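Local coordinates for oxidoreductase, short chain dehydrogenase/reductase family protein (Bifidobacterium adolescentis L2-32, PDB 6OW4) that acts as an NADH-dependent 20beta-hydroxysteroid dehydrogenase of the short-chain dehydrogenase/reductase family, interconverting a ketone and a hydroxyl group at steroid carbon 20, at residues E165-H170 / G174-T179; L270-D275 / T283-D288. All coordinates share one frame; numbering follows the deposited sequence.

Contact 1 (E165-H170 / G174-T179); sequences EIMREH and GSLIFT. With NAD (nicotinamide-adenine-dinucleotide), chain N.
Met-167 reaches from helix 142-170 to the start of strand 174-179, covering Gly-174 and meeting Leu-176. The contact closes a beta-alpha-beta crossover of the Rossmann fold: the helix follows strand 124-127 and leads back into its parallel neighbour, so helix and strand run antiparallel, at 173°, with their axes 9.9 Å apart. The packed part is small and apolar. With CG beside the backbone N (chi1 -73°) and the chain extended beyond it, Met-167 lays its thioether along the strand. Met-167 SD lies 3.9 Å from Gly-174 CA, where no side chain intervenes, and the terminal methyl CE also comes within 4.0 Å of Ser-175 N. The methionine and leucine side chains run alongside in opposing senses, bringing Met-167 CE to 3.9 Å from Leu-176 CD2. Ile-223 and Val-122 also pack on the methionine. On the looser, solvent-facing side the exposed Glu-169 forms a salt bridge to Lys-112, while Arg-168 turns to the second subunit and pairs with its Asp-139. Within the helix, Ile-166 CG2 covers the middle of one His-170 face, 3.9 Å off its plane. The far end of the strand enters the cofactor pocket. There Thr-179 OG1 is hydrogen-bonded to Asn-128 OD1, while Thr-179 CG2, anti to the backbone N, lies 3.3 Å from ribose oxygen O4D of NAD.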
# COMPACT_ATOMS: atom_id res chain seq x y z
N GLU F 165 -3.48 -9.39 -26.95
CA GLU F 165 -4.34 -9.95 -28.03
C GLU F 165 -3.47 -10.80 -28.97
O GLU F 165 -3.83 -11.96 -29.22
CB GLU F 165 -5.06 -8.84 -28.81
CG GLU F 165 -6.40 -8.45 -28.20
CD GLU F 165 -7.09 -7.26 -28.85
OE1 GLU F 165 -6.52 -6.70 -29.80
OE2 GLU F 165 -8.19 -6.91 -28.40
N ILE F 166 -2.37 -10.22 -29.47
CA ILE F 166 -1.40 -10.89 -30.39
C ILE F 166 -0.87 -12.16 -29.72
O ILE F 166 -0.84 -13.21 -30.40
CB ILE F 166 -0.25 -9.92 -30.78
CG1 ILE F 166 -0.74 -8.81 -31.71
CG2 ILE F 166 0.92 -10.68 -31.39
CD1 ILE F 166 0.14 -7.58 -31.73
N MET F 167 -0.46 -12.06 -28.45
CA MET F 167 0.18 -13.15 -27.67
C MET F 167 -0.73 -14.38 -27.64
O MET F 167 -0.26 -15.47 -28.00
CB MET F 167 0.46 -12.69 -26.23
CG MET F 167 1.62 -11.72 -26.14
SD MET F 167 1.72 -10.92 -24.52
CE MET F 167 3.04 -9.75 -24.80
N ARG F 168 -1.99 -14.20 -27.22
CA ARG F 168 -3.00 -15.29 -27.11
C ARG F 168 -3.33 -15.82 -28.50
O ARG F 168 -3.38 -17.06 -28.67
CB ARG F 168 -4.24 -14.78 -26.38
CG ARG F 168 -4.00 -14.45 -24.91
CD ARG F 168 -5.27 -13.95 -24.25
NE ARG F 168 -5.63 -12.62 -24.72
CZ ARG F 168 -6.82 -12.05 -24.53
NH1 ARG F 168 -7.78 -12.69 -23.88
NH2 ARG F 168 -7.04 -10.84 -25.00
N GLU F 169 -3.53 -14.92 -29.47
CA GLU F 169 -3.84 -15.26 -30.89
C GLU F 169 -2.69 -16.08 -31.50
O GLU F 169 -2.98 -16.95 -32.34
CB GLU F 169 -4.10 -13.99 -31.70
CG GLU F 169 -5.47 -13.39 -31.45
CD GLU F 169 -5.66 -11.97 -31.97
OE1 GLU F 169 -4.82 -11.52 -32.77
OE2 GLU F 169 -6.65 -11.32 -31.57
N HIS F 170 -1.45 -15.80 -31.09
CA HIS F 170 -0.22 -16.51 -31.55
C HIS F 170 0.05 -17.72 -30.66
O HIS F 170 0.91 -18.54 -31.04
CB HIS F 170 0.96 -15.54 -31.61
CG HIS F 170 0.91 -14.63 -32.80
ND1 HIS F 170 2.03 -13.99 -33.29
CD2 HIS F 170 -0.11 -14.27 -33.60
CE1 HIS F 170 1.70 -13.27 -34.34
NE2 HIS F 170 0.39 -13.42 -34.55
N GLY F 174 4.19 -13.86 -22.61
CA GLY F 174 4.86 -12.57 -22.83
C GLY F 174 4.93 -11.72 -21.57
O GLY F 174 4.45 -12.18 -20.52
N SER F 175 5.49 -10.51 -21.68
CA SER F 175 5.74 -9.57 -20.56
C SER F 175 5.25 -8.16 -20.93
O SER F 175 5.85 -7.55 -21.84
CB SER F 175 7.20 -9.56 -20.18
OG SER F 175 7.44 -8.65 -19.12
N LEU F 176 4.22 -7.67 -20.24
CA LEU F 176 3.69 -6.29 -20.38
C LEU F 176 4.35 -5.41 -19.32
O LEU F 176 4.28 -5.77 -18.13
CB LEU F 176 2.17 -6.30 -20.20
CG LEU F 176 1.41 -7.28 -21.09
CD1 LEU F 176 -0.06 -7.33 -20.68
CD2 LEU F 176 1.54 -6.92 -22.56
N ILE F 177 4.98 -4.31 -19.74
CA ILE F 177 5.56 -3.27 -18.83
C ILE F 177 4.85 -1.94 -19.12
O ILE F 177 5.04 -1.39 -20.21
CB ILE F 177 7.09 -3.15 -18.98
CG1 ILE F 177 7.79 -4.51 -18.86
CG2 ILE F 177 7.65 -2.15 -17.98
CD1 ILE F 177 8.08 -5.18 -20.19
N PHE F 178 4.05 -1.47 -18.16
CA PHE F 178 3.34 -0.17 -18.22
C PHE F 178 4.14 0.86 -17.42
O PHE F 178 4.47 0.58 -16.25
CB PHE F 178 1.92 -0.31 -17.65
CG PHE F 178 1.01 -1.24 -18.39
CD1 PHE F 178 1.14 -2.62 -18.28
CD2 PHE F 178 -0.02 -0.75 -19.17
CE1 PHE F 178 0.28 -3.47 -18.96
CE2 PHE F 178 -0.89 -1.60 -19.85
CZ PHE F 178 -0.73 -2.96 -19.74
N THR F 179 4.45 2.01 -18.02
CA THR F 179 5.08 3.16 -17.31
C THR F 179 4.00 3.88 -16.49
O THR F 179 3.11 4.50 -17.10
CB THR F 179 5.79 4.11 -18.29
OG1 THR F 179 6.66 3.34 -19.12
CG2 THR F 179 6.59 5.18 -17.58
PA NAD N . 8.54 12.27 -23.20
O1A NAD N . 7.50 13.33 -23.24
O2A NAD N . 9.62 12.56 -24.25
O5B NAD N . 7.93 10.83 -23.49
C5B NAD N . 6.54 10.68 -23.79
C4B NAD N . 6.43 10.11 -25.23
O4B NAD N . 4.96 9.60 -25.41
C3B NAD N . 6.64 10.99 -26.12
O3B NAD N . 7.64 10.54 -27.10
C2B NAD N . 5.19 11.25 -26.90
O2B NAD N . 5.43 11.56 -28.30
C1B NAD N . 4.53 10.17 -26.77
N9A NAD N . 3.06 10.48 -26.76
C8A NAD N . 2.22 11.29 -26.08
N7A NAD N . 0.97 11.11 -26.58
C5A NAD N . 1.05 10.20 -27.57
C6A NAD N . 0.06 9.66 -28.40
N6A NAD N . -1.35 9.82 -28.56
N1A NAD N . 0.40 8.74 -29.34
C2A NAD N . 1.70 8.33 -29.47
N3A NAD N . 2.68 8.86 -28.64
C4A NAD N . 2.34 9.80 -27.69
O3 NAD N . 9.23 12.26 -21.70
PN NAD N . 9.55 10.92 -20.87
O1N NAD N . 10.25 11.30 -19.60
O2N NAD N . 10.45 10.01 -21.71
O5D NAD N . 8.17 10.19 -20.49
C5D NAD N . 7.92 8.85 -20.89
C4D NAD N . 6.87 8.23 -19.94
O4D NAD N . 7.34 8.18 -18.72
C3D NAD N . 5.61 9.09 -19.87
O3D NAD N . 4.50 8.29 -19.93
C2D NAD N . 5.71 9.81 -18.49
O2D NAD N . 4.32 10.13 -18.05
C1D NAD N . 6.30 8.95 -17.74
N1N NAD N . 7.05 9.52 -16.62
C2N NAD N . 8.20 10.26 -16.84
C3N NAD N . 8.92 10.81 -15.76
C7N NAD N . 10.20 11.64 -15.99
O7N NAD N . 10.50 12.52 -15.19
N7N NAD N . 11.04 11.41 -17.11
C4N NAD N . 8.47 10.59 -14.47
C5N NAD N . 7.32 9.85 -14.24
C6N NAD N . 6.62 9.31 -15.33

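Contact 2 (L270-D275 / T283-D288); sequences LFLASD and TDIRVD
Ile-285 rests its terminal methyl CD1 against both Phe-271 and Leu-272. CD1 is anti to CA (chi2 -171°), which carries it out from the strand and up to the helix. Leu-272 comes from the other direction, tip to tip, and the closest pair is Leu-272 CD2 to Ile-285 CD1 at 3.5 Å. Leu-272 CG stands 4.0 Å from the same Ile-285 CD1, so the methyl meets the branch point as well as the end of the leucine. Phe-271 crosses Ile-285 at about a right angle and offers its ring edge: Ile-285 CD1 lies in the ring plane, 3.8 Å from Phe-271 CE2 and 3.9 Å from Phe-271 CD2. These side chains fasten the last turn of helix 262-273 to strand 284-287, the outermost strand, within this chain, of the parallel Rossmann sheet. It pairs in parallel with strand 223-230, on whose Asn-226 and Ile-228 Leu-272 also packs. The Phe-271 ring also stacks on Phe-271 of the third subunit, consistent with the subunit interface that the last helix and strand form in short-chain dehydrogenase tetramers. Asp-284, pointing away from the helix, bonds through OD1 to the hydroxyls of Thr-227 and Ser-229. Ser-274 is the first residue beyond the helix, yet its backbone N still bonds Leu-270 O at 2.8 Å.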
# COMPACT_ATOMS: atom_id res chain seq x y z
N LEU F 270 14.38 -4.05 -18.93
CA LEU F 270 15.07 -5.31 -19.34
C LEU F 270 14.73 -6.42 -18.34
O LEU F 270 14.31 -7.50 -18.79
CB LEU F 270 16.58 -5.06 -19.41
CG LEU F 270 17.43 -6.27 -19.78
CD1 LEU F 270 16.89 -6.97 -21.02
CD2 LEU F 270 18.88 -5.87 -20.00
N PHE F 271 14.89 -6.15 -17.04
CA PHE F 271 14.62 -7.10 -15.93
C PHE F 271 13.18 -7.63 -16.03
O PHE F 271 13.00 -8.86 -15.96
CB PHE F 271 14.88 -6.45 -14.57
CG PHE F 271 14.43 -7.26 -13.38
CD1 PHE F 271 15.07 -8.44 -13.04
CD2 PHE F 271 13.36 -6.84 -12.60
CE1 PHE F 271 14.65 -9.19 -11.96
CE2 PHE F 271 12.94 -7.60 -11.51
CZ PHE F 271 13.59 -8.77 -11.19
N LEU F 272 12.21 -6.74 -16.19
CA LEU F 272 10.76 -7.08 -16.24
C LEU F 272 10.43 -7.80 -17.55
O LEU F 272 9.62 -8.74 -17.52
CB LEU F 272 9.91 -5.82 -16.07
CG LEU F 272 9.89 -5.22 -14.66
CD1 LEU F 272 9.05 -3.95 -14.62
CD2 LEU F 272 9.36 -6.22 -13.64
N ALA F 273 11.05 -7.39 -18.66
CA ALA F 273 10.85 -7.98 -20.01
C ALA F 273 11.46 -9.39 -20.07
O ALA F 273 10.84 -10.26 -20.71
CB ALA F 273 11.45 -7.07 -21.06
N SER F 274 12.61 -9.59 -19.42
CA SER F 274 13.42 -10.84 -19.47
C SER F 274 12.92 -11.86 -18.44
O SER F 274 12.03 -11.53 -17.65
CB SER F 274 14.89 -10.53 -19.29
OG SER F 274 15.18 -10.14 -17.95
N ASP F 275 13.50 -13.07 -18.46
CA ASP F 275 13.13 -14.21 -17.58
C ASP F 275 13.67 -14.00 -16.16
O ASP F 275 13.28 -14.78 -15.27
CB ASP F 275 13.67 -15.54 -18.12
CG ASP F 275 13.15 -15.87 -19.51
OD1 ASP F 275 13.10 -14.95 -20.34
OD2 ASP F 275 12.79 -17.04 -19.74
N THR F 283 2.72 -6.50 -9.94
CA THR F 283 3.40 -5.62 -8.94
C THR F 283 4.02 -4.42 -9.65
O THR F 283 3.98 -4.35 -10.89
CB THR F 283 4.43 -6.41 -8.12
OG1 THR F 283 4.83 -5.57 -7.04
CG2 THR F 283 5.64 -6.83 -8.92
N ASP F 284 4.58 -3.50 -8.86
CA ASP F 284 5.21 -2.24 -9.31
C ASP F 284 6.66 -2.21 -8.84
O ASP F 284 6.92 -2.67 -7.72
CB ASP F 284 4.45 -1.02 -8.77
CG ASP F 284 5.06 0.30 -9.19
OD1 ASP F 284 5.20 0.53 -10.41
OD2 ASP F 284 5.41 1.09 -8.28
N ILE F 285 7.56 -1.68 -9.67
CA ILE F 285 8.98 -1.40 -9.29
C ILE F 285 9.18 0.12 -9.37
O ILE F 285 9.18 0.66 -10.49
CB ILE F 285 9.97 -2.20 -10.16
CG1 ILE F 285 9.63 -3.69 -10.15
CG2 ILE F 285 11.40 -1.93 -9.73
CD1 ILE F 285 10.66 -4.59 -10.80
N ARG F 286 9.32 0.77 -8.21
CA ARG F 286 9.61 2.22 -8.09
C ARG F 286 11.11 2.43 -8.35
O ARG F 286 11.92 1.71 -7.73
CB ARG F 286 9.19 2.75 -6.72
CG ARG F 286 7.71 2.54 -6.41
CD ARG F 286 7.26 3.19 -5.12
NE ARG F 286 6.04 2.57 -4.62
CZ ARG F 286 5.32 3.02 -3.59
NH1 ARG F 286 5.68 4.11 -2.95
NH2 ARG F 286 4.23 2.37 -3.22
N VAL F 287 11.44 3.38 -9.23
CA VAL F 287 12.84 3.77 -9.57
C VAL F 287 12.95 5.29 -9.36
O VAL F 287 12.92 6.03 -10.35
CB VAL F 287 13.20 3.35 -11.01
CG1 VAL F 287 14.68 3.51 -11.30
CG2 VAL F 287 12.76 1.92 -11.30
N ASP F 288 13.06 5.71 -8.09
CA ASP F 288 12.84 7.12 -7.66
C ASP F 288 13.96 7.62 -6.73
O ASP F 288 13.79 8.73 -6.17
CB ASP F 288 11.49 7.25 -6.96
CG ASP F 288 11.36 6.43 -5.68
OD1 ASP F 288 12.31 5.71 -5.34
OD2 ASP F 288 10.30 6.53 -5.03

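How the contacts relate
Both contacts are buried and apolar, each pairing a helix with a strand of the same parallel sheet. Contact 1 lies on an inner strand, 174-179, whose far end meets the cofactor; contact 2 lies on 284-287, the outermost strand within the chain, where the packing continues into another subunit. A thioether lies over a glycine in the first, whereas methyl groups of branched side chains and an aromatic edge meet in the second. They touch directly: Ser-175 OG is probably hydrogen-bonded to Leu-272 O, at 2.7 Å, and Ile-177 CG1 packs on Leu-272 CB at 3.7 Å. Helix 262-273 therefore bears on both strands. Along the chain the contacts are in series.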